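Local coordinates for protein neurotoxin (Clostridium botulinum, PDB 2QN0) that cleaves neuronal SNARE proteins, syntaxin and SNAP-25, as the zinc-dependent protease light chain of botulinum neurotoxin serotype C1, at residues 68-77 / 160-168; 114-122 / 177-188. One frame throughout, in Å; residues are numbered along the deposited sequence.

Contact 1 of 2, residues 68-77 / 160-168; sequences KSGYYDPNYL and GPRENIIDP
The carboxamide of N164 lies against G70 and grips the backbone to both sides of it. N164 ND2 gives an almost straight hydrogen bond (170°) to S69 O at 3.0 Å, while N164 OD1 accepts at 3.0 Å from Y71 N, which stands above the N164 carbonyl plane. From the opposite face the backbone N of I166 reaches N164 OD1 at 3.1 Å and closes an Asx turn; bonds at ND2 and on both faces of OD1 probably hold the rotation of the amide. The Y72 ring runs obliquely past N164 CB, its plane 28° from that of the amide, and I166 CD1 lies against G70. A backbone bond joins I165 N to Y71 O. The loop 160-168 connects strands 156-159 and 169-171 of the mixed sheet of this clostridial zinc protease, whereas 68-77 leads into helix 80-97. I165 CD1 lies at the edge of the Y71 ring, in its plane, 3.6 Å from Y71 CD2, and also meets Y76 CD2. The Y76 ring receives P161 at its edge, Y76 CE2 to P161 CD 3.8 Å, with L77 CG over one face toward the rim; the Y76 hydroxyl is hydrogen-bonded to S195 and that of Y71 to N425. The K68 chain, bent at chi2 (66°), forms a salt bridge, K68 NZ to D167 OD1 2.9 Å, and one water joins K68 NZ to S69 O and I166 O.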
# COMPACT_ATOMS: atom_id res chain seq x y z
N LYS A 68 21.29 0.63 -3.43
CA LYS A 68 19.92 0.14 -3.48
C LYS A 68 19.80 -1.15 -4.29
O LYS A 68 20.13 -1.17 -5.48
CB LYS A 68 19.01 1.21 -4.08
CG LYS A 68 17.52 0.96 -3.91
CD LYS A 68 17.11 1.01 -2.45
CE LYS A 68 15.60 1.05 -2.30
NZ LYS A 68 14.95 -0.11 -2.97
N SER A 69 19.34 -2.21 -3.65
CA SER A 69 19.17 -3.50 -4.31
C SER A 69 18.11 -3.37 -5.39
O SER A 69 17.04 -2.79 -5.16
CB SER A 69 18.75 -4.57 -3.31
OG SER A 69 19.72 -4.73 -2.29
N GLY A 70 18.39 -3.92 -6.57
CA GLY A 70 17.43 -3.84 -7.66
C GLY A 70 17.32 -5.10 -8.50
O GLY A 70 18.23 -5.93 -8.54
N TYR A 71 16.17 -5.24 -9.16
CA TYR A 71 15.89 -6.38 -10.03
C TYR A 71 15.14 -5.79 -11.21
O TYR A 71 14.05 -5.24 -11.04
CB TYR A 71 15.01 -7.40 -9.31
CG TYR A 71 14.70 -8.63 -10.14
CD1 TYR A 71 15.54 -9.73 -10.13
CD2 TYR A 71 13.56 -8.67 -10.94
CE1 TYR A 71 15.26 -10.86 -10.90
CE2 TYR A 71 13.27 -9.79 -11.72
CZ TYR A 71 14.13 -10.88 -11.70
OH TYR A 71 13.84 -11.99 -12.45
N TYR A 72 15.72 -5.90 -12.40
CA TYR A 72 15.10 -5.33 -13.60
C TYR A 72 14.80 -6.35 -14.69
O TYR A 72 15.69 -7.04 -15.17
CB TYR A 72 16.02 -4.24 -14.16
CG TYR A 72 16.25 -3.10 -13.20
CD1 TYR A 72 15.42 -1.98 -13.21
CD2 TYR A 72 17.27 -3.16 -12.25
CE1 TYR A 72 15.60 -0.94 -12.29
CE2 TYR A 72 17.46 -2.13 -11.33
CZ TYR A 72 16.62 -1.02 -11.35
OH TYR A 72 16.79 -0.01 -10.44
N ASP A 73 13.52 -6.44 -15.06
CA ASP A 73 13.08 -7.35 -16.11
C ASP A 73 11.99 -6.64 -16.91
O ASP A 73 10.84 -6.57 -16.49
CB ASP A 73 12.52 -8.64 -15.51
CG ASP A 73 12.04 -9.62 -16.57
OD1 ASP A 73 12.10 -9.27 -17.77
OD2 ASP A 73 11.60 -10.73 -16.21
N PRO A 74 12.35 -6.12 -18.09
CA PRO A 74 11.40 -5.41 -18.95
C PRO A 74 10.22 -6.24 -19.45
O PRO A 74 9.22 -5.69 -19.90
CB PRO A 74 12.28 -4.91 -20.10
CG PRO A 74 13.28 -6.02 -20.22
CD PRO A 74 13.64 -6.29 -18.77
N ASN A 75 10.33 -7.56 -19.35
CA ASN A 75 9.25 -8.43 -19.82
C ASN A 75 8.31 -8.93 -18.73
O ASN A 75 7.32 -9.59 -19.03
CB ASN A 75 9.84 -9.62 -20.58
CG ASN A 75 10.72 -9.19 -21.74
OD1 ASN A 75 10.32 -8.38 -22.57
ND2 ASN A 75 11.93 -9.74 -21.79
N TYR A 76 8.60 -8.61 -17.47
CA TYR A 76 7.73 -9.05 -16.38
C TYR A 76 6.39 -8.31 -16.49
O TYR A 76 6.35 -7.08 -16.56
CB TYR A 76 8.38 -8.76 -15.03
CG TYR A 76 7.49 -9.12 -13.86
CD1 TYR A 76 7.01 -10.42 -13.70
CD2 TYR A 76 7.11 -8.16 -12.92
CE1 TYR A 76 6.17 -10.75 -12.64
CE2 TYR A 76 6.27 -8.48 -11.86
CZ TYR A 76 5.80 -9.77 -11.73
OH TYR A 76 4.96 -10.09 -10.68
N LEU A 77 5.31 -9.08 -16.52
CA LEU A 77 3.94 -8.56 -16.63
C LEU A 77 3.62 -8.02 -18.02
O LEU A 77 2.68 -7.24 -18.18
CB LEU A 77 3.67 -7.46 -15.60
CG LEU A 77 3.41 -7.88 -14.16
CD1 LEU A 77 2.91 -6.66 -13.37
CD2 LEU A 77 2.38 -8.99 -14.12
N GLY A 160 1.27 -3.30 -10.76
CA GLY A 160 2.47 -4.10 -10.78
C GLY A 160 3.63 -3.17 -10.47
O GLY A 160 3.43 -1.95 -10.36
N PRO A 161 4.85 -3.69 -10.35
CA PRO A 161 6.05 -2.91 -10.04
C PRO A 161 6.40 -1.82 -11.03
O PRO A 161 5.97 -1.83 -12.19
CB PRO A 161 7.16 -3.96 -9.98
CG PRO A 161 6.43 -5.23 -9.68
CD PRO A 161 5.19 -5.12 -10.52
N ARG A 162 7.21 -0.87 -10.57
CA ARG A 162 7.69 0.20 -11.41
C ARG A 162 8.99 -0.36 -12.00
O ARG A 162 9.11 -1.58 -12.16
CB ARG A 162 7.98 1.46 -10.59
CG ARG A 162 6.76 2.03 -9.88
CD ARG A 162 7.03 3.47 -9.44
NE ARG A 162 5.95 4.06 -8.66
CZ ARG A 162 5.88 5.36 -8.37
NH1 ARG A 162 6.82 6.19 -8.80
NH2 ARG A 162 4.87 5.83 -7.65
N GLU A 163 9.96 0.50 -12.30
CA GLU A 163 11.22 0.04 -12.87
C GLU A 163 11.93 -1.04 -12.05
O GLU A 163 12.27 -2.11 -12.57
CB GLU A 163 12.17 1.22 -13.09
CG GLU A 163 11.78 2.15 -14.24
CD GLU A 163 10.67 3.13 -13.89
OE1 GLU A 163 10.16 3.09 -12.76
OE2 GLU A 163 10.32 3.97 -14.76
N ASN A 164 12.15 -0.78 -10.76
CA ASN A 164 12.81 -1.75 -9.88
C ASN A 164 11.76 -2.68 -9.27
O ASN A 164 11.00 -2.27 -8.40
CB ASN A 164 13.58 -1.02 -8.78
CG ASN A 164 14.42 -1.96 -7.93
OD1 ASN A 164 14.29 -3.18 -8.02
ND2 ASN A 164 15.27 -1.40 -7.08
N ILE A 165 11.74 -3.92 -9.73
CA ILE A 165 10.78 -4.91 -9.27
C ILE A 165 10.82 -5.23 -7.78
O ILE A 165 9.80 -5.60 -7.20
CB ILE A 165 10.91 -6.21 -10.10
CG1 ILE A 165 10.50 -5.91 -11.55
CG2 ILE A 165 10.03 -7.31 -9.53
CD1 ILE A 165 10.71 -7.07 -12.51
N ILE A 166 11.98 -5.08 -7.14
CA ILE A 166 12.05 -5.38 -5.71
C ILE A 166 12.05 -4.15 -4.82
O ILE A 166 12.55 -4.19 -3.69
CB ILE A 166 13.27 -6.27 -5.37
CG1 ILE A 166 14.56 -5.62 -5.87
CG2 ILE A 166 13.08 -7.65 -5.98
CD1 ILE A 166 15.82 -6.38 -5.48
N ASP A 167 11.48 -3.06 -5.31
CA ASP A 167 11.37 -1.82 -4.54
C ASP A 167 9.92 -1.36 -4.54
O ASP A 167 9.56 -0.38 -5.19
CB ASP A 167 12.28 -0.74 -5.12
CG ASP A 167 12.32 0.52 -4.27
OD1 ASP A 167 12.10 0.42 -3.05
OD2 ASP A 167 12.57 1.61 -4.82
N PRO A 168 9.05 -2.09 -3.82
CA PRO A 168 7.63 -1.73 -3.75
C PRO A 168 7.49 -0.28 -3.32
O PRO A 168 8.27 0.21 -2.49
CB PRO A 168 7.06 -2.72 -2.74
CG PRO A 168 8.24 -3.08 -1.89
CD PRO A 168 9.35 -3.20 -2.90
O HOH W 1 15.11 -2.68 -3.22
O HOH W 2 12.20 -3.83 -14.77

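Contact 2 of 2, residues 114-122 / 177-188; sequences IPFPGNNNT and NNTFAAQEGFGA
The loop connecting strands 169-171 and 190-193, with its short 3-10 turn at 181-183, packs through F186 and N178 against the loop that follows helix 101-112. N119 CA sits over the centre of the F186 ring in a CH-pi contact, 3.9 Å from the centroid, while F116 CD2 comes to the ring edge, 3.6 Å from F186 CD1. The two phenyl planes are inclined at 57°. F116 N donates almost straight to F186 O at 2.8 Å, and a water bridges G118 O to G187 O. N121 ND2 gives a short bond of 2.6 Å to N178 OD1, lying in the carbonyl plane of N178. N120 CG stands between its backbone N and carbonyl carbon (chi1 66°), a rotamer that brings N120 OD1 to a weak bond from T179 N at 3.4 Å. T179 OG1 in turn donates to the syn lone pair of E184 OE2. N119 ND2 and N178 ND2, 3.3 Å apart, are both donors. D132 accepts one hydrogen bond from each of them, which probably offsets this meeting; the N178 amide, also accepting through OD1, is used at both ends, and this probably fixes which way round it sits.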
# COMPACT_ATOMS: atom_id res chain seq x y z
N ILE A 114 -13.15 7.12 2.68
CA ILE A 114 -12.65 7.82 1.51
C ILE A 114 -11.87 9.09 1.82
O ILE A 114 -11.97 9.64 2.92
CB ILE A 114 -13.81 8.23 0.58
CG1 ILE A 114 -14.69 9.27 1.28
CG2 ILE A 114 -14.66 7.01 0.22
CD1 ILE A 114 -15.62 10.02 0.35
N PRO A 115 -11.05 9.55 0.86
CA PRO A 115 -10.28 10.78 1.07
C PRO A 115 -11.30 11.91 1.17
O PRO A 115 -12.36 11.83 0.55
CB PRO A 115 -9.48 10.90 -0.22
CG PRO A 115 -9.28 9.48 -0.64
CD PRO A 115 -10.64 8.87 -0.38
N PHE A 116 -11.01 12.93 1.96
CA PHE A 116 -11.93 14.06 2.02
C PHE A 116 -11.92 14.61 0.60
O PHE A 116 -10.86 14.71 -0.03
CB PHE A 116 -11.41 15.14 2.97
CG PHE A 116 -12.31 16.34 3.06
CD1 PHE A 116 -13.22 16.47 4.10
CD2 PHE A 116 -12.25 17.34 2.09
CE1 PHE A 116 -14.07 17.57 4.17
CE2 PHE A 116 -13.10 18.45 2.15
CZ PHE A 116 -14.01 18.56 3.20
N PRO A 117 -13.10 14.95 0.05
CA PRO A 117 -13.13 15.48 -1.31
C PRO A 117 -12.61 16.91 -1.41
O PRO A 117 -13.38 17.87 -1.42
CB PRO A 117 -14.60 15.36 -1.70
CG PRO A 117 -15.30 15.56 -0.40
CD PRO A 117 -14.46 14.75 0.57
N GLY A 118 -11.28 17.04 -1.49
CA GLY A 118 -10.68 18.35 -1.60
C GLY A 118 -9.23 18.38 -1.16
O GLY A 118 -8.67 17.37 -0.74
N ASN A 119 -8.61 19.55 -1.30
CA ASN A 119 -7.22 19.73 -0.88
C ASN A 119 -7.07 21.14 -0.31
O ASN A 119 -8.07 21.84 -0.10
CB ASN A 119 -6.25 19.52 -2.05
CG ASN A 119 -6.45 20.50 -3.19
OD1 ASN A 119 -7.02 21.57 -3.01
ND2 ASN A 119 -5.95 20.14 -4.37
N ASN A 120 -5.84 21.55 -0.05
CA ASN A 120 -5.58 22.87 0.52
C ASN A 120 -6.22 24.02 -0.24
O ASN A 120 -6.65 25.01 0.37
CB ASN A 120 -4.07 23.10 0.65
CG ASN A 120 -3.36 23.20 -0.70
OD1 ASN A 120 -3.45 22.29 -1.53
ND2 ASN A 120 -2.66 24.31 -0.91
N ASN A 121 -6.31 23.90 -1.56
CA ASN A 121 -6.89 24.97 -2.37
C ASN A 121 -8.40 24.89 -2.63
O ASN A 121 -8.96 25.72 -3.35
CB ASN A 121 -6.14 25.07 -3.70
CG ASN A 121 -4.77 25.68 -3.54
OD1 ASN A 121 -4.62 26.73 -2.93
ND2 ASN A 121 -3.75 25.03 -4.10
N THR A 122 -9.06 23.89 -2.06
CA THR A 122 -10.50 23.74 -2.23
C THR A 122 -11.21 24.73 -1.30
O THR A 122 -10.85 24.85 -0.13
CB THR A 122 -10.97 22.32 -1.86
OG1 THR A 122 -10.31 21.37 -2.70
CG2 THR A 122 -12.48 22.20 -2.03
N ASN A 177 0.56 23.25 -8.61
CA ASN A 177 0.35 24.32 -7.63
C ASN A 177 -0.28 23.96 -6.30
O ASN A 177 -0.62 24.84 -5.51
CB ASN A 177 -0.45 25.46 -8.28
CG ASN A 177 0.27 26.08 -9.46
OD1 ASN A 177 1.43 26.47 -9.37
ND2 ASN A 177 -0.42 26.17 -10.59
N ASN A 178 -0.44 22.66 -6.02
CA ASN A 178 -1.03 22.25 -4.75
C ASN A 178 0.02 21.57 -3.88
O ASN A 178 1.15 21.33 -4.31
CB ASN A 178 -2.19 21.27 -4.97
CG ASN A 178 -3.30 21.85 -5.83
OD1 ASN A 178 -3.66 23.02 -5.69
ND2 ASN A 178 -3.85 21.02 -6.72
N THR A 179 -0.36 21.27 -2.64
CA THR A 179 0.52 20.57 -1.71
C THR A 179 -0.11 19.20 -1.53
O THR A 179 -1.25 18.99 -1.95
CB THR A 179 0.60 21.29 -0.35
OG1 THR A 179 -0.73 21.49 0.16
CG2 THR A 179 1.29 22.64 -0.50
N PHE A 180 0.60 18.26 -0.92
CA PHE A 180 0.07 16.90 -0.74
C PHE A 180 -1.02 16.77 0.32
O PHE A 180 -0.77 16.87 1.52
CB PHE A 180 1.21 15.93 -0.41
CG PHE A 180 2.11 15.64 -1.57
CD1 PHE A 180 1.66 14.86 -2.64
CD2 PHE A 180 3.41 16.14 -1.62
CE1 PHE A 180 2.48 14.60 -3.74
CE2 PHE A 180 4.24 15.88 -2.71
CZ PHE A 180 3.78 15.11 -3.77
N ALA A 181 -2.24 16.51 -0.15
CA ALA A 181 -3.40 16.36 0.72
C ALA A 181 -3.25 15.18 1.69
O ALA A 181 -3.84 15.19 2.77
CB ALA A 181 -4.66 16.18 -0.12
N ALA A 182 -2.46 14.18 1.32
CA ALA A 182 -2.25 13.01 2.17
C ALA A 182 -1.52 13.36 3.47
O ALA A 182 -1.54 12.59 4.43
CB ALA A 182 -1.45 11.95 1.42
N GLN A 183 -0.88 14.53 3.49
CA GLN A 183 -0.13 14.98 4.66
C GLN A 183 -0.89 16.07 5.40
O GLN A 183 -0.39 16.63 6.38
CB GLN A 183 1.22 15.55 4.22
CG GLN A 183 2.05 14.63 3.34
CD GLN A 183 3.26 15.31 2.72
OE1 GLN A 183 3.39 16.53 2.76
NE2 GLN A 183 4.13 14.51 2.12
N GLU A 184 -2.11 16.36 4.95
CA GLU A 184 -2.89 17.45 5.54
C GLU A 184 -4.32 17.12 5.98
O GLU A 184 -5.22 17.94 5.82
CB GLU A 184 -2.92 18.61 4.55
CG GLU A 184 -1.54 19.19 4.25
CD GLU A 184 -1.52 20.07 3.01
OE1 GLU A 184 -2.58 20.66 2.68
OE2 GLU A 184 -0.45 20.20 2.38
N GLY A 185 -4.52 15.93 6.54
CA GLY A 185 -5.83 15.54 7.02
C GLY A 185 -6.84 15.06 5.97
O GLY A 185 -7.63 14.16 6.24
N PHE A 186 -6.81 15.67 4.79
CA PHE A 186 -7.75 15.28 3.73
C PHE A 186 -7.58 13.83 3.32
O PHE A 186 -8.54 13.06 3.26
CB PHE A 186 -7.53 16.12 2.47
CG PHE A 186 -7.62 17.60 2.69
CD1 PHE A 186 -8.85 18.22 2.89
CD2 PHE A 186 -6.47 18.38 2.68
CE1 PHE A 186 -8.93 19.60 3.08
CE2 PHE A 186 -6.54 19.76 2.86
CZ PHE A 186 -7.78 20.37 3.07
N GLY A 187 -6.34 13.47 3.03
CA GLY A 187 -6.06 12.13 2.55
C GLY A 187 -6.17 12.24 1.04
O GLY A 187 -6.59 13.28 0.53
N ALA A 188 -5.79 11.19 0.32
CA ALA A 188 -5.85 11.21 -1.14
C ALA A 188 -5.72 9.79 -1.67
O ALA A 188 -5.32 8.89 -0.94
CB ALA A 188 -4.73 12.08 -1.70
O HOH W 3 -7.60 14.74 -1.61
O HOH W 4 -3.64 19.81 0.07
O HOH W 5 -0.79 25.47 -2.95

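Contacts 1 and 2 have their centres about 30 Å apart and do not touch, their nearest atoms being about 10 Å from each other. Their segments alternate along the chain, and strand 169-171, an outermost strand of the mixed sheet, lies between 160-168 and 177-188 in sequence. Contact 1 lies near the zinc ion held by H229, H233 and E269: the side chain of D167 is about 8 Å from the metal, without belonging to its site. Contact 2 approaches the same centre indirectly, since P115 and A182 touch L238 and N237 at the end of helix 223-238, which carries both zinc-binding histidines.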